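Local coordinates for protein glutathione S-transferase 2 (Heligmosomoides polygyrus, PDB 1TW9) that probably transfers glutathione to electrophilic substrates, releasing a halide from RX compounds, as a sigma-family glutathione S-transferase, at residues H3-G11 with K28-F39; L140-L148 with E180-I188. All coordinates share one frame; numbering follows the deposited sequence.

Contact 1 of 2, residues H3-G11 with K28-F39; sequences HYKLTYFNG and KYEDVRLTQETF
The ring of Phe-9 sets its CZ atom over one face of the Phe-39 ring, offset toward the rim. The ring planes meet obliquely, at 50°. The edge of the Phe-9 ring takes Leu-34 O, 3.6 Å from Phe-9 CD1. Phe-9 CG lies beside its own backbone N (chi1 -66°), which turns the ring back over the end of 28-39. Phe-9 CB lies over the centre of one face of the Tyr-8 ring, and Gly-11 O is at its edge, in plane. Tyr-8 OH bonds to Ala-14 N. The Arg-33 guanidinium is gripped at its edge. Arg-33 NH1 gives a nearly straight bond of 2.9 Å to Asn-10 OD1, with the amide plane turned 79° from the guanidinium. NE and NH2 both hold Asp-31 OD2, so in-plane bonds to two residues fix how the guanidinium is turned. Asp-31 OD1 forms a salt bridge with Arg-19 NE of helix 16-24. Strands 4-9 and 30-34 run parallel. Five backbone bonds join them, from Glu-30 N to Tyr-4 O (2.9 Å) through to Leu-34 N to Tyr-8 O (2.9 Å). On the sheet face of Thr-7, its CG2 touches Leu-34 CD1 at 3.5 Å, and Lys-5 CG packs on Val-32 CG2. A water bridges Tyr-4 N and Lys-28 O. Strand 4-9, helix 16-24 and strand 30-34 form the beta-alpha-beta unit that opens the thioredoxin-like N-terminal domain of glutathione transferases.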
loop_
_atom_site.group_PDB
_atom_site.type_symbol
_atom_site.label_atom_id
_atom_site.label_comp_id
_atom_site.label_asym_id
_atom_site.label_seq_id
_atom_site.Cartn_x
_atom_site.Cartn_y
_atom_site.Cartn_z
ATOM N N HIS A 3 10.607 17.894 -13.333
ATOM C CA HIS A 3 11.237 16.840 -14.069
ATOM C C HIS A 3 10.942 15.498 -13.400
ATOM O O HIS A 3 11.126 15.332 -12.186
ATOM C CB HIS A 3 12.698 17.067 -14.089
ATOM C CG HIS A 3 13.434 15.924 -14.681
ATOM N ND1 HIS A 3 13.485 15.695 -16.036
ATOM C CD2 HIS A 3 14.035 14.872 -14.097
ATOM C CE1 HIS A 3 14.146 14.574 -16.264
ATOM N NE2 HIS A 3 14.491 14.056 -15.099
ATOM N N TYR A 4 10.416 14.563 -14.167
ATOM C CA TYR A 4 10.081 13.219 -13.680
ATOM C C TYR A 4 10.925 12.184 -14.403
ATOM O O TYR A 4 11.085 12.241 -15.636
ATOM C CB TYR A 4 8.615 12.850 -13.954
ATOM C CG TYR A 4 7.633 13.715 -13.231
ATOM C CD1 TYR A 4 7.339 13.458 -11.904
ATOM C CD2 TYR A 4 6.993 14.723 -13.849
ATOM C CE1 TYR A 4 6.461 14.243 -11.169
ATOM C CE2 TYR A 4 6.093 15.540 -13.158
ATOM C CZ TYR A 4 5.823 15.282 -11.805
ATOM O OH TYR A 4 4.899 16.054 -11.109
ATOM N N LYS A 5 11.514 11.272 -13.645
ATOM C CA LYS A 5 12.234 10.180 -14.222
ATOM C C LYS A 5 11.720 8.940 -13.554
ATOM O O LYS A 5 11.691 8.859 -12.323
ATOM C CB LYS A 5 13.732 10.307 -13.968
ATOM C CG LYS A 5 14.531 9.090 -14.453
ATOM C CD LYS A 5 16.026 9.226 -14.373
ATOM C CE LYS A 5 16.664 9.192 -13.043
ATOM N NZ LYS A 5 18.207 9.268 -13.287
ATOM N N LEU A 6 11.319 7.967 -14.339
ATOM C CA LEU A 6 10.865 6.675 -13.792
ATOM C C LEU A 6 11.917 5.611 -14.226
ATOM O O LEU A 6 12.220 5.493 -15.417
ATOM C CB LEU A 6 9.540 6.291 -14.386
ATOM C CG LEU A 6 8.935 4.999 -13.762
ATOM C CD1 LEU A 6 8.560 5.089 -12.299
ATOM C CD2 LEU A 6 7.723 4.514 -14.642
ATOM N N THR A 7 12.476 4.885 -13.255
ATOM C CA THR A 7 13.483 3.848 -13.547
ATOM C C THR A 7 12.836 2.479 -13.171
ATOM O O THR A 7 12.314 2.281 -12.050
ATOM C CB THR A 7 14.759 4.114 -12.740
ATOM O OG1 THR A 7 15.373 5.355 -13.191
ATOM C CG2 THR A 7 15.756 3.028 -13.048
ATOM N N TYR A 8 12.909 1.552 -14.125
ATOM C CA TYR A 8 12.344 0.227 -13.964
ATOM C C TYR A 8 13.048 -0.683 -14.974
ATOM O O TYR A 8 13.942 -0.266 -15.656
ATOM C CB TYR A 8 10.818 0.245 -14.106
ATOM C CG TYR A 8 10.174 -1.073 -13.762
ATOM C CD1 TYR A 8 10.336 -1.639 -12.511
ATOM C CD2 TYR A 8 9.429 -1.769 -14.692
ATOM C CE1 TYR A 8 9.769 -2.847 -12.214
ATOM C CE2 TYR A 8 8.891 -2.963 -14.418
ATOM C CZ TYR A 8 9.052 -3.509 -13.132
ATOM O OH TYR A 8 8.496 -4.739 -12.812
ATOM N N PHE A 9 12.654 -1.944 -15.035
ATOM C CA PHE A 9 13.089 -2.837 -16.060
ATOM C C PHE A 9 12.343 -2.607 -17.361
ATOM O O PHE A 9 11.377 -1.801 -17.414
ATOM C CB PHE A 9 12.901 -4.259 -15.570
ATOM C CG PHE A 9 13.782 -4.586 -14.413
ATOM C CD1 PHE A 9 15.160 -4.558 -14.568
ATOM C CD2 PHE A 9 13.263 -4.923 -13.190
ATOM C CE1 PHE A 9 16.000 -4.837 -13.517
ATOM C CE2 PHE A 9 14.131 -5.237 -12.140
ATOM C CZ PHE A 9 15.476 -5.174 -12.322
ATOM N N ASN A 10 12.831 -3.247 -18.427
ATOM C CA ASN A 10 12.144 -3.156 -19.719
ATOM C C ASN A 10 10.976 -4.099 -19.743
ATOM O O ASN A 10 11.001 -5.154 -20.349
ATOM C CB ASN A 10 13.049 -3.423 -20.943
ATOM C CG ASN A 10 12.345 -3.151 -22.242
ATOM O OD1 ASN A 10 11.359 -2.447 -22.263
ATOM N ND2 ASN A 10 12.864 -3.717 -23.330
ATOM N N GLY A 11 9.940 -3.661 -19.072
ATOM C CA GLY A 11 8.683 -4.317 -19.070
ATOM C C GLY A 11 7.616 -3.493 -18.412
ATOM O O GLY A 11 7.877 -2.461 -17.855
ATOM N N LYS A 28 5.038 14.508 -19.519
ATOM C CA LYS A 28 6.250 13.946 -20.060
ATOM C C LYS A 28 7.158 13.492 -18.908
ATOM O O LYS A 28 7.252 14.155 -17.888
ATOM C CB LYS A 28 6.931 14.981 -20.972
ATOM C CG LYS A 28 8.263 15.460 -20.539
ATOM C CD LYS A 28 8.814 16.526 -21.487
ATOM C CE LYS A 28 10.367 16.548 -21.707
ATOM N NZ LYS A 28 11.042 17.686 -20.960
ATOM N N TYR A 29 7.866 12.405 -19.115
ATOM C CA TYR A 29 8.801 11.865 -18.111
ATOM C C TYR A 29 9.868 11.072 -18.818
ATOM O O TYR A 29 9.699 10.705 -19.953
ATOM C CB TYR A 29 8.068 10.999 -17.100
ATOM C CG TYR A 29 7.502 9.715 -17.696
ATOM C CD1 TYR A 29 6.332 9.746 -18.502
ATOM C CD2 TYR A 29 8.118 8.490 -17.439
ATOM C CE1 TYR A 29 5.792 8.577 -19.067
ATOM C CE2 TYR A 29 7.616 7.327 -18.004
ATOM C CZ TYR A 29 6.501 7.371 -18.843
ATOM O OH TYR A 29 6.032 6.214 -19.392
ATOM N N GLU A 30 10.985 10.829 -18.142
ATOM C CA GLU A 30 12.043 10.027 -18.674
ATOM C C GLU A 30 11.753 8.571 -18.286
ATOM O O GLU A 30 11.710 8.260 -17.104
ATOM C CB GLU A 30 13.337 10.529 -18.065
ATOM C CG GLU A 30 14.569 10.125 -18.774
ATOM C CD GLU A 30 15.842 10.703 -18.131
ATOM O OE1 GLU A 30 16.900 10.166 -18.466
ATOM O OE2 GLU A 30 15.771 11.669 -17.318
ATOM N N ASP A 31 11.501 7.710 -19.273
ATOM C CA ASP A 31 11.122 6.318 -19.047
ATOM C C ASP A 31 12.417 5.495 -19.197
ATOM O O ASP A 31 12.843 5.138 -20.310
ATOM C CB ASP A 31 10.073 5.875 -20.067
ATOM C CG ASP A 31 9.460 4.534 -19.759
ATOM O OD1 ASP A 31 9.468 4.163 -18.567
ATOM O OD2 ASP A 31 8.919 3.826 -20.682
ATOM N N VAL A 32 13.062 5.265 -18.064
ATOM C CA VAL A 32 14.349 4.542 -18.014
ATOM C C VAL A 32 14.122 3.047 -17.789
ATOM O O VAL A 32 13.519 2.639 -16.808
ATOM C CB VAL A 32 15.325 5.127 -16.961
ATOM C CG1 VAL A 32 16.608 4.339 -16.944
ATOM C CG2 VAL A 32 15.561 6.658 -17.265
ATOM N N ARG A 33 14.607 2.251 -18.758
ATOM C CA ARG A 33 14.364 0.822 -18.785
ATOM C C ARG A 33 15.735 0.161 -18.748
ATOM O O ARG A 33 16.463 0.102 -19.752
ATOM C CB ARG A 33 13.604 0.404 -20.037
ATOM C CG ARG A 33 12.199 0.895 -20.033
ATOM C CD ARG A 33 11.465 0.763 -21.368
ATOM N NE ARG A 33 10.131 1.261 -21.260
ATOM C CZ ARG A 33 9.033 0.506 -21.225
ATOM N NH1 ARG A 33 9.108 -0.815 -21.415
ATOM N NH2 ARG A 33 7.853 1.070 -21.066
ATOM N N LEU A 34 16.049 -0.336 -17.575
ATOM C CA LEU A 34 17.326 -0.965 -17.329
ATOM C C LEU A 34 17.359 -2.405 -17.759
ATOM O O LEU A 34 16.380 -3.111 -17.645
ATOM C CB LEU A 34 17.617 -0.887 -15.835
ATOM C CG LEU A 34 17.690 0.507 -15.208
ATOM C CD1 LEU A 34 17.983 0.387 -13.774
ATOM C CD2 LEU A 34 18.736 1.412 -15.898
ATOM N N THR A 35 18.538 -2.865 -18.195
ATOM C CA THR A 35 18.798 -4.278 -18.266
ATOM C C THR A 35 19.229 -4.767 -16.868
ATOM O O THR A 35 19.605 -3.971 -16.004
ATOM C CB THR A 35 19.917 -4.574 -19.272
ATOM O OG1 THR A 35 21.127 -3.895 -18.876
ATOM C CG2 THR A 35 19.605 -3.988 -20.680
ATOM N N GLN A 36 19.161 -6.070 -16.657
ATOM C CA GLN A 36 19.668 -6.663 -15.417
ATOM C C GLN A 36 21.118 -6.239 -15.217
ATOM O O GLN A 36 21.555 -5.985 -14.097
ATOM C CB GLN A 36 19.614 -8.192 -15.462
ATOM C CG GLN A 36 19.055 -8.888 -14.208
ATOM C CD GLN A 36 19.356 -8.185 -12.885
ATOM O OE1 GLN A 36 18.464 -8.002 -12.068
ATOM N NE2 GLN A 36 20.612 -7.822 -12.668
ATOM N N GLU A 37 21.856 -6.164 -16.316
ATOM C CA GLU A 37 23.260 -5.848 -16.272
ATOM C C GLU A 37 23.500 -4.400 -15.855
ATOM O O GLU A 37 24.439 -4.120 -15.100
ATOM C CB GLU A 37 23.919 -6.153 -17.632
ATOM C CG GLU A 37 24.067 -7.637 -17.943
ATOM C CD GLU A 37 22.787 -8.351 -18.392
ATOM O OE1 GLU A 37 21.761 -7.689 -18.708
ATOM O OE2 GLU A 37 22.839 -9.614 -18.430
ATOM N N THR A 38 22.666 -3.464 -16.309
ATOM C CA THR A 38 22.878 -2.085 -15.871
ATOM C C THR A 38 22.264 -1.838 -14.498
ATOM O O THR A 38 22.679 -0.913 -13.802
ATOM C CB THR A 38 22.364 -1.058 -16.881
ATOM O OG1 THR A 38 22.561 0.271 -16.366
ATOM C CG2 THR A 38 20.898 -1.167 -17.034
ATOM N N PHE A 39 21.292 -2.661 -14.123
ATOM C CA PHE A 39 20.662 -2.556 -12.792
ATOM C C PHE A 39 21.649 -2.864 -11.665
ATOM O O PHE A 39 21.643 -2.183 -10.637
ATOM C CB PHE A 39 19.494 -3.529 -12.687
ATOM C CG PHE A 39 18.931 -3.668 -11.286
ATOM C CD1 PHE A 39 18.027 -2.746 -10.791
ATOM C CD2 PHE A 39 19.337 -4.699 -10.456
ATOM C CE1 PHE A 39 17.518 -2.878 -9.506
ATOM C CE2 PHE A 39 18.826 -4.812 -9.191
ATOM C CZ PHE A 39 17.896 -3.871 -8.730
HETATM O O HOH W 1 9.653 15.275 -16.885
#

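Contact 2 of 2, residues L140-L148 with E180-I188; sequences LKKNSSGFL and EVKAHMERI. Unlike the reference sequence in segment 140-148: Leu-140 (reference Pro).
Leu-140 and His-184 have the most surface buried here, with Glu-180 next. The two branches of Leu-140 part company. Leu-140 CD2 comes to the His-184 ring, 3.8 Å from His-184 CD2, and the two side chains cross at about a right angle. Leu-140 CD1 is 4.0 Å from Val-181 CG2 and also lies against Glu-180 O. Leu-140 differs from the reference sequence, which has proline.

Several groups pack round the His-184 ring. Gly-146 O sits at its edge, in plane, 3.4 Å from His-184 CD2. Ile-188 CG1, one helical turn on, sits over one face, offset toward the rim. Leu-148 CG is 3.9 Å from His-184 NE2. That nitrogen is hydrogen-bonded to Asp-157 OD1, which also takes the backbone N of Leu-148. One carboxylate oxygen therefore ties the buried ring to the loop.

Glu-180 bends at chi2 (80°), and its OE2 forms a salt bridge with Lys-141 NZ at 3.1 Å. Both residues lie toward the outer side of the contact. At the other end, the Arg-187 guanidinium lays one face over Gly-146 CA, and Arg-187 NH1 is 2.8 Å from Gly-146 O. Phe-147 presents its ring edge, where Phe-147 CE2 is 3.9 Å from Ile-188 CD1. This is packing of the end of helix 119-142 and its following turn on helix 179-189, within the all-helical C-terminal domain of the glutathione transferase fold.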
loop_
_atom_site.group_PDB
_atom_site.type_symbol
_atom_site.label_atom_id
_atom_site.label_comp_id
_atom_site.label_asym_id
_atom_site.label_seq_id
_atom_site.Cartn_x
_atom_site.Cartn_y
_atom_site.Cartn_z
ATOM N N LEU A 140 -17.964 -2.256 -8.617
ATOM C CA LEU A 140 -18.515 -1.766 -9.882
ATOM C C LEU A 140 -20.014 -1.659 -9.830
ATOM O O LEU A 140 -20.640 -0.652 -10.264
ATOM C CB LEU A 140 -18.121 -2.677 -11.024
ATOM C CG LEU A 140 -16.626 -2.696 -11.217
ATOM C CD1 LEU A 140 -16.084 -3.807 -12.137
ATOM C CD2 LEU A 140 -16.133 -1.359 -11.775
ATOM N N LYS A 141 -20.667 -2.686 -9.354
ATOM C CA LYS A 141 -22.092 -2.616 -9.515
ATOM C C LYS A 141 -22.782 -1.625 -8.540
ATOM O O LYS A 141 -23.901 -1.207 -8.791
ATOM C CB LYS A 141 -22.730 -3.962 -9.661
ATOM C CG LYS A 141 -22.682 -4.849 -8.509
ATOM C CD LYS A 141 -22.806 -6.321 -9.033
ATOM C CE LYS A 141 -23.582 -6.503 -10.336
ATOM N NZ LYS A 141 -22.781 -7.383 -11.251
ATOM N N LYS A 142 -22.088 -1.185 -7.494
ATOM C CA LYS A 142 -22.700 -0.165 -6.632
ATOM C C LYS A 142 -22.399 1.247 -7.045
ATOM O O LYS A 142 -22.934 2.184 -6.451
ATOM C CB LYS A 142 -22.341 -0.383 -5.182
ATOM C CG LYS A 142 -20.964 -0.046 -4.798
ATOM C CD LYS A 142 -20.796 -0.386 -3.341
ATOM C CE LYS A 142 -19.355 -0.371 -2.904
ATOM N NZ LYS A 142 -19.309 -0.753 -1.434
ATOM N N ASN A 143 -21.600 1.395 -8.097
ATOM C CA ASN A 143 -21.211 2.694 -8.615
ATOM C C ASN A 143 -21.698 2.895 -10.062
ATOM O O ASN A 143 -21.245 2.196 -10.978
ATOM C CB ASN A 143 -19.703 2.715 -8.525
ATOM C CG ASN A 143 -19.090 4.105 -8.768
ATOM O OD1 ASN A 143 -17.882 4.299 -8.599
ATOM N ND2 ASN A 143 -19.900 5.054 -9.164
ATOM N N SER A 144 -22.597 3.846 -10.281
ATOM C CA SER A 144 -23.182 4.049 -11.608
ATOM C C SER A 144 -22.238 4.611 -12.687
ATOM O O SER A 144 -22.575 4.624 -13.870
ATOM C CB SER A 144 -24.403 4.986 -11.492
ATOM O OG SER A 144 -23.981 6.293 -11.154
ATOM N N SER A 145 -21.069 5.086 -12.283
ATOM C CA SER A 145 -20.188 5.810 -13.164
ATOM C C SER A 145 -19.412 4.933 -14.134
ATOM O O SER A 145 -18.952 5.425 -15.168
ATOM C CB SER A 145 -19.198 6.617 -12.334
ATOM O OG SER A 145 -18.252 5.781 -11.681
ATOM N N GLY A 146 -19.248 3.685 -13.780
ATOM C CA GLY A 146 -18.395 2.757 -14.511
ATOM C C GLY A 146 -16.967 2.614 -14.008
ATOM O O GLY A 146 -16.255 1.768 -14.465
ATOM N N PHE A 147 -16.597 3.450 -13.046
ATOM C CA PHE A 147 -15.327 3.381 -12.347
ATOM C C PHE A 147 -15.447 2.648 -11.053
ATOM O O PHE A 147 -16.587 2.356 -10.582
ATOM C CB PHE A 147 -14.751 4.787 -12.120
ATOM C CG PHE A 147 -14.636 5.573 -13.381
ATOM C CD1 PHE A 147 -15.517 6.611 -13.640
ATOM C CD2 PHE A 147 -13.713 5.239 -14.347
ATOM C CE1 PHE A 147 -15.451 7.304 -14.818
ATOM C CE2 PHE A 147 -13.661 5.922 -15.568
ATOM C CZ PHE A 147 -14.483 6.985 -15.788
ATOM N N LEU A 148 -14.313 2.268 -10.496
ATOM C CA LEU A 148 -14.299 1.528 -9.231
ATOM C C LEU A 148 -14.768 2.376 -8.054
ATOM O O LEU A 148 -15.529 1.893 -7.212
ATOM C CB LEU A 148 -12.964 0.901 -8.998
ATOM C CG LEU A 148 -12.677 -0.362 -9.815
ATOM C CD1 LEU A 148 -11.275 -0.721 -9.741
ATOM C CD2 LEU A 148 -13.557 -1.466 -9.265
ATOM N N GLU A 180 -19.025 -7.270 -16.018
ATOM C CA GLU A 180 -18.785 -5.861 -15.554
ATOM C C GLU A 180 -17.280 -5.547 -15.505
ATOM O O GLU A 180 -16.846 -4.461 -15.839
ATOM C CB GLU A 180 -19.424 -5.599 -14.185
ATOM C CG GLU A 180 -20.930 -5.647 -14.130
ATOM C CD GLU A 180 -21.519 -7.067 -14.055
ATOM O OE1 GLU A 180 -20.771 -8.080 -13.763
ATOM O OE2 GLU A 180 -22.767 -7.174 -14.295
ATOM N N VAL A 181 -16.485 -6.532 -15.098
ATOM C CA VAL A 181 -15.046 -6.355 -15.037
ATOM C C VAL A 181 -14.509 -6.229 -16.440
ATOM O O VAL A 181 -13.650 -5.413 -16.682
ATOM C CB VAL A 181 -14.355 -7.515 -14.310
ATOM C CG1 VAL A 181 -12.834 -7.446 -14.474
ATOM C CG2 VAL A 181 -14.718 -7.552 -12.851
ATOM N N LYS A 182 -14.999 -7.046 -17.375
ATOM C CA LYS A 182 -14.567 -6.889 -18.778
ATOM C C LYS A 182 -14.907 -5.490 -19.320
ATOM O O LYS A 182 -14.090 -4.909 -20.027
ATOM C CB LYS A 182 -15.231 -7.914 -19.734
ATOM C CG LYS A 182 -14.508 -7.829 -21.105
ATOM C CD LYS A 182 -14.844 -8.772 -22.113
ATOM C CE LYS A 182 -13.978 -8.456 -23.391
ATOM N NZ LYS A 182 -14.145 -9.585 -24.388
ATOM N N ALA A 183 -16.120 -5.011 -19.050
ATOM C CA ALA A 183 -16.644 -3.742 -19.525
ATOM C C ALA A 183 -15.739 -2.626 -18.987
ATOM O O ALA A 183 -15.370 -1.671 -19.661
ATOM C CB ALA A 183 -18.066 -3.547 -18.975
ATOM N N HIS A 184 -15.360 -2.801 -17.737
ATOM C CA HIS A 184 -14.462 -1.833 -17.062
ATOM C C HIS A 184 -13.090 -1.831 -17.712
ATOM O O HIS A 184 -12.561 -0.782 -18.036
ATOM C CB HIS A 184 -14.376 -2.115 -15.561
ATOM C CG HIS A 184 -13.335 -1.329 -14.830
ATOM N ND1 HIS A 184 -12.035 -1.742 -14.707
ATOM C CD2 HIS A 184 -13.419 -0.140 -14.181
ATOM C CE1 HIS A 184 -11.358 -0.836 -13.997
ATOM N NE2 HIS A 184 -12.193 0.129 -13.641
ATOM N N MET A 185 -12.553 -3.008 -17.948
ATOM C CA MET A 185 -11.290 -3.141 -18.628
ATOM C C MET A 185 -11.326 -2.404 -19.946
ATOM O O MET A 185 -10.389 -1.633 -20.276
ATOM C CB MET A 185 -10.976 -4.626 -18.811
ATOM C CG MET A 185 -9.609 -4.937 -19.305
ATOM S SD MET A 185 -9.606 -6.228 -20.566
ATOM C CE MET A 185 -9.696 -4.940 -21.688
ATOM N N GLU A 186 -12.402 -2.590 -20.713
ATOM C CA GLU A 186 -12.441 -1.967 -22.035
ATOM C C GLU A 186 -12.593 -0.458 -21.925
ATOM O O GLU A 186 -11.939 0.293 -22.650
ATOM C CB GLU A 186 -13.535 -2.562 -22.843
ATOM C CG GLU A 186 -13.262 -4.009 -23.147
ATOM C CD GLU A 186 -12.182 -4.331 -24.186
ATOM O OE1 GLU A 186 -12.012 -5.559 -24.408
ATOM O OE2 GLU A 186 -11.492 -3.459 -24.798
ATOM N N ARG A 187 -13.419 -0.025 -21.002
ATOM C CA ARG A 187 -13.613 1.418 -20.817
ATOM C C ARG A 187 -12.305 2.080 -20.467
ATOM O O ARG A 187 -11.962 3.121 -20.989
ATOM C CB ARG A 187 -14.568 1.581 -19.654
ATOM C CG ARG A 187 -14.860 2.931 -19.170
ATOM C CD ARG A 187 -15.762 2.837 -17.918
ATOM N NE ARG A 187 -17.080 2.197 -18.219
ATOM C CZ ARG A 187 -17.597 1.075 -17.681
ATOM N NH1 ARG A 187 -17.008 0.294 -16.724
ATOM N NH2 ARG A 187 -18.785 0.742 -18.126
ATOM N N ILE A 188 -11.575 1.482 -19.546
ATOM C CA ILE A 188 -10.329 2.086 -19.079
ATOM C C ILE A 188 -9.292 2.091 -20.185
ATOM O O ILE A 188 -8.605 3.048 -20.422
ATOM C CB ILE A 188 -9.811 1.398 -17.817
ATOM C CG1 ILE A 188 -10.825 1.528 -16.695
ATOM C CG2 ILE A 188 -8.472 2.020 -17.368
ATOM C CD1 ILE A 188 -11.276 2.962 -16.399
#

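Contact 1 and contact 2 lie on opposite sides of the chain's centre, with centres about 31 Å apart and no atoms touching. They share no helix or strand. Contact 1 belongs to the thioredoxin-like domain, contact 2 to the helical one. Both are partly buried, each mixing buried and exposed residues. Contact 1 is held by a ladder of backbone hydrogen bonds, with side chains adding to it. Contact 2 has no clear hydrogen bond between its segments and relies on side-chain packing and a salt bridge. Its buried area is also smaller, 436 Å² against 813 Å². In contact 1, Asp-31 reaches out to Arg-19 of helix 16-24. In contact 2, Asp-157 of helix 155-170 holds both segments from outside.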